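Local coordinates for tetratricopeptide repeat protein (Parabacteroides merdae ATCC 43184, PDB 4R7S), which is of unknown function but is built of tetratricopeptide repeats, and so probably serves as a scaffold for protein-protein interactions, at residues A[22-27]-A[54-59]; A[62-67]-A[78-83]. One frame throughout, in Å; residues are numbered along the deposited sequence.

Interaction 1 of 2, residues A[22-27]-A[54-59]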
ATOM      1  N   SER A  22      12.942   5.905  21.837  1.00 41.86           N
ATOM      2  CA  SER A  22      13.357   7.124  22.506  1.00 41.20           C
ATOM      3  C   SER A  22      12.716   8.357  21.849  1.00 43.07           C
ATOM      4  O   SER A  22      12.263   9.242  22.573  1.00 44.37           O
ATOM      5  CB  SER A  22      14.872   7.240  22.504  1.00 44.25           C
ATOM      6  OG  SER A  22      15.482   6.151  23.168  1.00 48.65           O
ATOM      7  N   ALA A  23      12.630   8.402  20.511  1.00 36.76           N
ATOM      8  CA  ALA A  23      11.989   9.526  19.818  1.00 37.66           C
ATOM      9  C   ALA A  23      10.536   9.715  20.304  1.00 43.06           C
ATOM     10  O   ALA A  23      10.167  10.836  20.661  1.00 41.91           O
ATOM     11  CB  ALA A  23      12.032   9.324  18.310  1.00 38.15           C
ATOM     12  N   GLU A  24       9.771   8.594  20.438  1.00 41.11           N
ATOM     13  CA  GLU A  24       8.403   8.531  20.972  1.00 40.84           C
ATOM     14  C   GLU A  24       8.308   9.148  22.372  1.00 46.01           C
ATOM     15  O   GLU A  24       7.404   9.958  22.627  1.00 45.85           O
ATOM     16  CB  GLU A  24       7.926   7.071  21.025  1.00 41.92           C
ATOM     17  CG  GLU A  24       6.606   6.877  21.749  1.00 46.25           C
ATOM     18  CD  GLU A  24       5.839   5.637  21.355  1.00 63.97           C
ATOM     19  OE1 GLU A  24       6.360   4.870  20.513  1.00 44.80           O
ATOM     20  OE2 GLU A  24       4.715   5.435  21.876  1.00 54.59           O
ATOM     21  N   GLU A  25       9.229   8.754  23.273  1.00 44.10           N
ATOM     22  CA  GLU A  25       9.265   9.244  24.653  1.00 45.33           C
ATOM     23  C   GLU A  25       9.565  10.738  24.728  1.00 49.25           C
ATOM     24  O   GLU A  25       8.912  11.442  25.505  1.00 49.37           O
ATOM     25  CB  GLU A  25      10.280   8.462  25.507  1.00 47.66           C
ATOM     26  CG  GLU A  25       9.639   7.705  26.662  1.00 60.76           C
ATOM     27  CD  GLU A  25       8.644   8.492  27.504  1.00 84.48           C
ATOM     28  OE1 GLU A  25       9.055   9.490  28.142  1.00 70.90           O
ATOM     29  OE2 GLU A  25       7.449   8.114  27.510  1.00 77.50           O
ATOM     30  N   SER A  26      10.518  11.234  23.904  1.00 44.72           N
ATOM     31  CA  SER A  26      10.852  12.668  23.856  1.00 43.41           C
ATOM     32  C   SER A  26       9.617  13.494  23.464  1.00 43.48           C
ATOM     33  O   SER A  26       9.332  14.501  24.119  1.00 42.91           O
ATOM     34  CB  SER A  26      12.001  12.930  22.887  1.00 45.97           C
ATOM     35  OG  SER A  26      13.155  12.239  23.328  1.00 54.98           O
ATOM     36  N   LEU A  27       8.845  13.009  22.466  1.00 37.51           N
ATOM     37  CA  LEU A  27       7.614  13.668  22.008  1.00 37.39           C
ATOM     38  C   LEU A  27       6.551  13.698  23.111  1.00 41.81           C
ATOM     39  O   LEU A  27       5.994  14.765  23.397  1.00 40.82           O
ATOM     40  CB  LEU A  27       7.061  13.021  20.729  1.00 36.61           C
ATOM     41  CG  LEU A  27       7.836  13.395  19.443  1.00 40.55           C
ATOM     42  CD1 LEU A  27       7.300  12.682  18.253  1.00 40.21           C
ATOM     43  CD2 LEU A  27       7.797  14.863  19.170  1.00 39.32           C
ATOM     44  N   GLN A  54       6.762   1.480  14.301  1.00 45.54           N
ATOM     45  CA  GLN A  54       7.068   0.516  15.354  1.00 44.87           C
ATOM     46  C   GLN A  54       6.067  -0.637  15.351  1.00 50.08           C
ATOM     47  O   GLN A  54       6.254  -1.622  16.084  1.00 51.56           O
ATOM     48  CB  GLN A  54       7.045   1.191  16.720  1.00 45.57           C
ATOM     49  CG  GLN A  54       8.372   1.798  17.127  1.00 47.47           C
ATOM     50  CD  GLN A  54       8.205   2.511  18.446  1.00 60.81           C
ATOM     51  OE1 GLN A  54       8.367   1.931  19.530  1.00 60.02           O
ATOM     52  NE2 GLN A  54       7.782   3.759  18.378  1.00 43.56           N
ATOM     53  N   GLY A  55       5.003  -0.489  14.551  1.00 44.51           N
ATOM     54  CA  GLY A  55       3.925  -1.458  14.453  1.00 43.85           C
ATOM     55  C   GLY A  55       2.834  -1.237  15.477  1.00 50.84           C
ATOM     56  O   GLY A  55       1.881  -2.018  15.541  1.00 52.08           O
ATOM     57  N   LYS A  56       2.959  -0.168  16.297  1.00 48.68           N
ATOM     58  CA  LYS A  56       1.977   0.236  17.313  1.00 48.44           C
ATOM     59  C   LYS A  56       0.838   0.986  16.572  1.00 53.34           C
ATOM     60  O   LYS A  56       0.637   2.200  16.729  1.00 52.66           O
ATOM     61  CB  LYS A  56       2.646   1.098  18.399  1.00 49.62           C
ATOM     62  CG  LYS A  56       3.975   0.553  18.907  1.00 50.26           C
ATOM     63  CD  LYS A  56       4.169   0.835  20.393  1.00 55.93           C
ATOM     64  CE  LYS A  56       5.139   1.950  20.697  1.00 62.42           C
ATOM     65  NZ  LYS A  56       4.999   2.458  22.096  1.00 61.54           N
ATOM     66  N   LEU A  57       0.130   0.234  15.723  1.00 49.60           N
ATOM     67  CA  LEU A  57      -0.908   0.719  14.822  1.00 49.68           C
ATOM     68  C   LEU A  57      -2.134   1.325  15.545  1.00 53.68           C
ATOM     69  O   LEU A  57      -2.591   2.395  15.132  1.00 53.12           O
ATOM     70  CB  LEU A  57      -1.352  -0.400  13.870  1.00 49.45           C
ATOM     71  CG  LEU A  57      -0.264  -1.105  13.036  1.00 53.85           C
ATOM     72  CD1 LEU A  57      -0.901  -2.000  11.972  1.00 53.11           C
ATOM     73  CD2 LEU A  57       0.703  -0.108  12.361  1.00 56.25           C
ATOM     74  N   GLN A  58      -2.651   0.675  16.606  1.00 49.75           N
ATOM     75  CA  GLN A  58      -3.796   1.218  17.339  1.00 49.63           C
ATOM     76  C   GLN A  58      -3.424   2.523  18.030  1.00 51.57           C
ATOM     77  O   GLN A  58      -4.235   3.450  18.009  1.00 51.41           O
ATOM     78  CB  GLN A  58      -4.389   0.205  18.354  1.00 51.62           C
ATOM     79  CG  GLN A  58      -5.288  -0.897  17.744  1.00 49.51           C
ATOM     80  CD  GLN A  58      -6.301  -0.436  16.706  1.00 65.94           C
ATOM     81  OE1 GLN A  58      -7.050   0.544  16.880  1.00 58.37           O
ATOM     82  NE2 GLN A  58      -6.350  -1.157  15.595  1.00 58.98           N
ATOM     83  N   GLU A  59      -2.191   2.613  18.590  1.00 46.86           N
ATOM     84  CA  GLU A  59      -1.654   3.813  19.266  1.00 46.28           C
ATOM     85  C   GLU A  59      -1.497   4.974  18.281  1.00 47.34           C
ATOM     86  O   GLU A  59      -1.893   6.113  18.575  1.00 45.83           O
ATOM     87  CB  GLU A  59      -0.285   3.516  19.906  1.00 47.73           C
ATOM     88  CG  GLU A  59      -0.366   3.005  21.327  1.00 62.54           C
ATOM     89  CD  GLU A  59       0.729   2.020  21.678  1.00 95.60           C
ATOM     90  OE1 GLU A  59       0.628   0.847  21.248  1.00 98.39           O
ATOM     91  OE2 GLU A  59       1.687   2.421  22.379  1.00 93.76           O
TER
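E24 OE1 is held by Q54 NE2 and, more weakly, by K56 NZ. The bond from Q54 NE2 to E24 OE1 is 2.8 Å long, with an N-H...O angle of 150°. The amide nitrogen reaches OE1 nearly in line with the C-O bond. The carboxylate and amide planes are steeply turned, 75° apart, and OE1 lies somewhat tilted from the amide plane. The weak bond from K56 NZ to E24 OE1 measures 3.2 Å. The same ammonium group lies 3.0 Å from E24 OE2, where NZ makes a salt bridge from above the carboxylate plane.

E24 can reach this far because CG is anti to the backbone N (chi1 171°) and the chain beyond it is extended. The K56 chain, bent at chi2 and chi3, meets E24 from the opposite direction and brings NZ within reach of a second acid. K56 NZ makes a weak salt bridge to E59 OE2, at 3.3 Å. E24, K56 and E59 thus form a salt-bridge network. The OE2 atoms of E24 and E59 are 4.3 Å apart, and the lysine charge probably offsets their repulsion. E24 is buried, and OE2 has further partners in K28 NZ and Q51 NE2. These positive and polar neighbours would probably favour the ionised carboxylate.

Residues 54-56 link helix 40-52 to helix 57-68, whose first turn the segment enters. G55 leaves the preceding helix with positive phi in a Schellman motif, and K56 sits at the N-cap position of the next helix. Q54 NE2 also bonds to I50 O, which ties its amide to the last turn of helix 40-52. The contact thus joins helix 20-33 to the junction of helices 40-52 and 57-68. S22 and S26 of helix 20-33 pack on F14 of helix 2-16.

Interaction 2 of 2, residues A[62-67]-A[78-83]; sequences ISYTSA and LENRAS. With EDO (1,2-ethanediol), chain H.
Two roughly antiparallel neighbouring helices of the tetratricopeptide repeat array meet here. The axes of the short segments approach to 9.9 Å, with 149° between their directions. The backbones come closest at Y64 and R81, CA to CA 6.1 Å. The Y64 ring carries much of the packing. N80 CB lies over one of its faces in a CH-pi contact, 4.1 Å from the centroid and 29° off the ring normal. With CG anti to its own carbonyl carbon (chi1 -72°), the Y64 ring lies under N80 CB. At the root of this side chain, Y64 CB packs against R81 CG at 3.8 Å.

One water joins the polar ends. It lies 2.7 Å from Y64 OH and donates to N80 OD1. Y64 OH also bonds to T49 OG1. An alanine here would probably open a gap beneath N80 CB and leave T49 and the water without their phenol partner. N80 ND2 bonds to T76 O. An ethanediol, probably from the crystallisation liquor, makes a weak bond to N80 OD1.

R81 NH2 makes a weak bond to T65 OG1 at 3.4 Å, with the hydroxyl oxygen at the guanidinium edge. The stronger partners lie elsewhere: D97 for R81 and L61 O for T65. The join therefore rests mainly on ring and aliphatic packing, with a water bridge and a weak N-H...O bond beside it.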
ATOM      1  N   ILE A  62      -4.647   6.682  17.443  1.00 45.27           N
ATOM      2  CA  ILE A  62      -5.075   7.623  18.483  1.00 44.85           C
ATOM      3  C   ILE A  62      -4.305   8.967  18.328  1.00 48.31           C
ATOM      4  O   ILE A  62      -4.933  10.040  18.399  1.00 48.88           O
ATOM      5  CB  ILE A  62      -4.965   6.992  19.902  1.00 47.31           C
ATOM      6  CG1 ILE A  62      -6.071   5.895  20.061  1.00 47.92           C
ATOM      7  CG2 ILE A  62      -5.055   8.062  21.012  1.00 45.60           C
ATOM      8  CD1 ILE A  62      -6.063   5.035  21.350  1.00 50.97           C
ATOM      9  N   SER A  63      -2.983   8.896  18.051  1.00 41.86           N
ATOM     10  CA  SER A  63      -2.141  10.081  17.865  1.00 40.91           C
ATOM     11  C   SER A  63      -2.625  10.918  16.655  1.00 44.58           C
ATOM     12  O   SER A  63      -2.828  12.127  16.796  1.00 45.20           O
ATOM     13  CB  SER A  63      -0.674   9.689  17.718  1.00 41.79           C
ATOM     14  OG  SER A  63      -0.160   9.211  18.952  1.00 47.25           O
ATOM     15  N   TYR A  64      -2.863  10.269  15.505  1.00 39.86           N
ATOM     16  CA  TYR A  64      -3.376  10.927  14.301  1.00 39.75           C
ATOM     17  C   TYR A  64      -4.775  11.512  14.543  1.00 44.92           C
ATOM     18  O   TYR A  64      -5.045  12.632  14.096  1.00 46.48           O
ATOM     19  CB  TYR A  64      -3.413   9.963  13.098  1.00 40.21           C
ATOM     20  CG  TYR A  64      -2.066   9.592  12.505  1.00 39.39           C
ATOM     21  CD1 TYR A  64      -1.022  10.513  12.458  1.00 40.01           C
ATOM     22  CD2 TYR A  64      -1.872   8.359  11.890  1.00 39.31           C
ATOM     23  CE1 TYR A  64       0.203  10.188  11.881  1.00 40.09           C
ATOM     24  CE2 TYR A  64      -0.645   8.013  11.332  1.00 38.98           C
ATOM     25  CZ  TYR A  64       0.387   8.931  11.326  1.00 43.58           C
ATOM     26  OH  TYR A  64       1.567   8.588  10.729  1.00 40.90           O
ATOM     27  N   THR A  65      -5.645  10.778  15.257  1.00 40.53           N
ATOM     28  CA  THR A  65      -6.990  11.241  15.583  1.00 41.60           C
ATOM     29  C   THR A  65      -6.909  12.532  16.429  1.00 47.32           C
ATOM     30  O   THR A  65      -7.663  13.482  16.165  1.00 48.06           O
ATOM     31  CB  THR A  65      -7.798  10.124  16.266  1.00 45.52           C
ATOM     32  OG1 THR A  65      -8.032   9.100  15.293  1.00 46.25           O
ATOM     33  CG2 THR A  65      -9.135  10.610  16.801  1.00 39.44           C
ATOM     34  N   SER A  66      -5.959  12.575  17.386  1.00 42.90           N
ATOM     35  CA  SER A  66      -5.731  13.718  18.262  1.00 42.23           C
ATOM     36  C   SER A  66      -5.217  14.897  17.481  1.00 46.46           C
ATOM     37  O   SER A  66      -5.721  15.996  17.665  1.00 48.42           O
ATOM     38  CB  SER A  66      -4.742  13.359  19.366  1.00 46.18           C
ATOM     39  OG  SER A  66      -5.246  12.312  20.179  1.00 55.63           O
ATOM     40  N   ALA A  67      -4.220  14.679  16.602  1.00 41.61           N
ATOM     41  CA  ALA A  67      -3.628  15.704  15.730  1.00 40.22           C
ATOM     42  C   ALA A  67      -4.692  16.338  14.824  1.00 45.24           C
ATOM     43  O   ALA A  67      -4.687  17.539  14.616  1.00 43.94           O
ATOM     44  CB  ALA A  67      -2.523  15.081  14.873  1.00 39.65           C
ATOM     45  N   LEU A  78      -4.489  13.655   7.210  1.00 37.93           N
ATOM     46  CA  LEU A  78      -5.509  12.880   6.508  1.00 37.53           C
ATOM     47  C   LEU A  78      -4.894  11.789   5.664  1.00 41.69           C
ATOM     48  O   LEU A  78      -5.366  10.656   5.700  1.00 40.69           O
ATOM     49  CB  LEU A  78      -6.406  13.790   5.641  1.00 37.37           C
ATOM     50  CG  LEU A  78      -7.382  14.682   6.416  1.00 40.96           C
ATOM     51  CD1 LEU A  78      -7.956  15.738   5.514  1.00 41.15           C
ATOM     52  CD2 LEU A  78      -8.493  13.861   7.082  1.00 41.50           C
ATOM     53  N   GLU A  79      -3.818  12.115   4.947  1.00 39.57           N
ATOM     54  CA  GLU A  79      -3.088  11.173   4.098  1.00 38.93           C
ATOM     55  C   GLU A  79      -2.447  10.063   4.947  1.00 41.68           C
ATOM     56  O   GLU A  79      -2.504   8.907   4.555  1.00 40.43           O
ATOM     57  CB  GLU A  79      -2.031  11.928   3.273  1.00 40.21           C
ATOM     58  CG  GLU A  79      -1.183  11.052   2.370  1.00 53.94           C
ATOM     59  CD  GLU A  79       0.027  11.740   1.773  1.00 70.26           C
ATOM     60  OE1 GLU A  79      -0.139  12.822   1.167  1.00 46.74           O
ATOM     61  OE2 GLU A  79       1.136  11.167   1.867  1.00 71.50           O
ATOM     62  N   ASN A  80      -1.889  10.395   6.114  1.00 39.52           N
ATOM     63  CA  ASN A  80      -1.254   9.381   6.949  1.00 40.18           C
ATOM     64  C   ASN A  80      -2.273   8.483   7.664  1.00 44.04           C
ATOM     65  O   ASN A  80      -2.097   7.261   7.668  1.00 44.32           O
ATOM     66  CB  ASN A  80      -0.277  10.027   7.939  1.00 41.51           C
ATOM     67  CG  ASN A  80       1.006  10.413   7.244  1.00 59.87           C
ATOM     68  OD1 ASN A  80       1.896   9.599   6.999  1.00 64.20           O
ATOM     69  ND2 ASN A  80       1.083  11.621   6.784  1.00 47.60           N
ATOM     70  N   ARG A  81      -3.343   9.061   8.204  1.00 39.91           N
ATOM     71  CA  ARG A  81      -4.391   8.304   8.908  1.00 40.20           C
ATOM     72  C   ARG A  81      -5.205   7.453   7.909  1.00 45.30           C
ATOM     73  O   ARG A  81      -5.563   6.317   8.229  1.00 44.86           O
ATOM     74  CB  ARG A  81      -5.288   9.269   9.690  1.00 38.27           C
ATOM     75  CG  ARG A  81      -6.167   8.675  10.782  1.00 37.07           C
ATOM     76  CD  ARG A  81      -7.475   9.403  10.594  1.00 46.84           C
ATOM     77  NE  ARG A  81      -8.225   9.687  11.803  1.00 53.90           N
ATOM     78  CZ  ARG A  81      -9.434  10.241  11.813  1.00 65.35           C
ATOM     79  NH1 ARG A  81     -10.040  10.555  10.672  1.00 49.33           N
ATOM     80  NH2 ARG A  81     -10.048  10.485  12.962  1.00 56.68           N
ATOM     81  N   ALA A  82      -5.462   7.973   6.691  1.00 41.91           N
ATOM     82  CA  ALA A  82      -6.179   7.168   5.695  1.00 41.95           C
ATOM     83  C   ALA A  82      -5.333   5.948   5.325  1.00 46.44           C
ATOM     84  O   ALA A  82      -5.860   4.839   5.277  1.00 46.40           O
ATOM     85  CB  ALA A  82      -6.514   7.988   4.465  1.00 42.17           C
ATOM     86  N   SER A  83      -4.009   6.144   5.166  1.00 42.53           N
ATOM     87  CA  SER A  83      -3.054   5.082   4.875  1.00 42.23           C
ATOM     88  C   SER A  83      -3.009   4.094   6.040  1.00 47.17           C
ATOM     89  O   SER A  83      -2.931   2.887   5.817  1.00 48.55           O
ATOM     90  CB  SER A  83      -1.670   5.665   4.620  1.00 44.74           C
ATOM     91  OG  SER A  83      -0.714   4.640   4.416  1.00 53.28           O
TER
HETATM   92  C1  EDO H 306       5.757  11.432   7.615  0.70 52.72           C
HETATM   93  O1  EDO H 306       5.260  10.418   6.734  0.70 55.04           O
HETATM   94  C2  EDO H 306       4.595  12.120   8.395  0.70 49.49           C
HETATM   95  O2  EDO H 306       4.932  12.251   9.775  0.70 46.15           O
HETATM   96  O   HOH W   1       1.924   7.268   8.354  1.00 39.21           O

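Overall arrangement
From the N terminus, the chain passes through helix 2-16 into helix 20-33, where interaction 1 begins. It then runs through helix 40-52 and closes interaction 1 at the link into helix 57-68. That loop spans 26 residues between the segments, mostly helical. Interaction 2 opens on the same helix 57-68 and closes after a shorter loop, on helix 75-87. The two contacts are in series; they neither nest nor cross. Their centres are about 14 Å apart, and helix 57-68 serves both. Together they tie helix 20-33, the junction of helices 40-52 and 57-68, and helix 75-87 in the N-terminal part of the array.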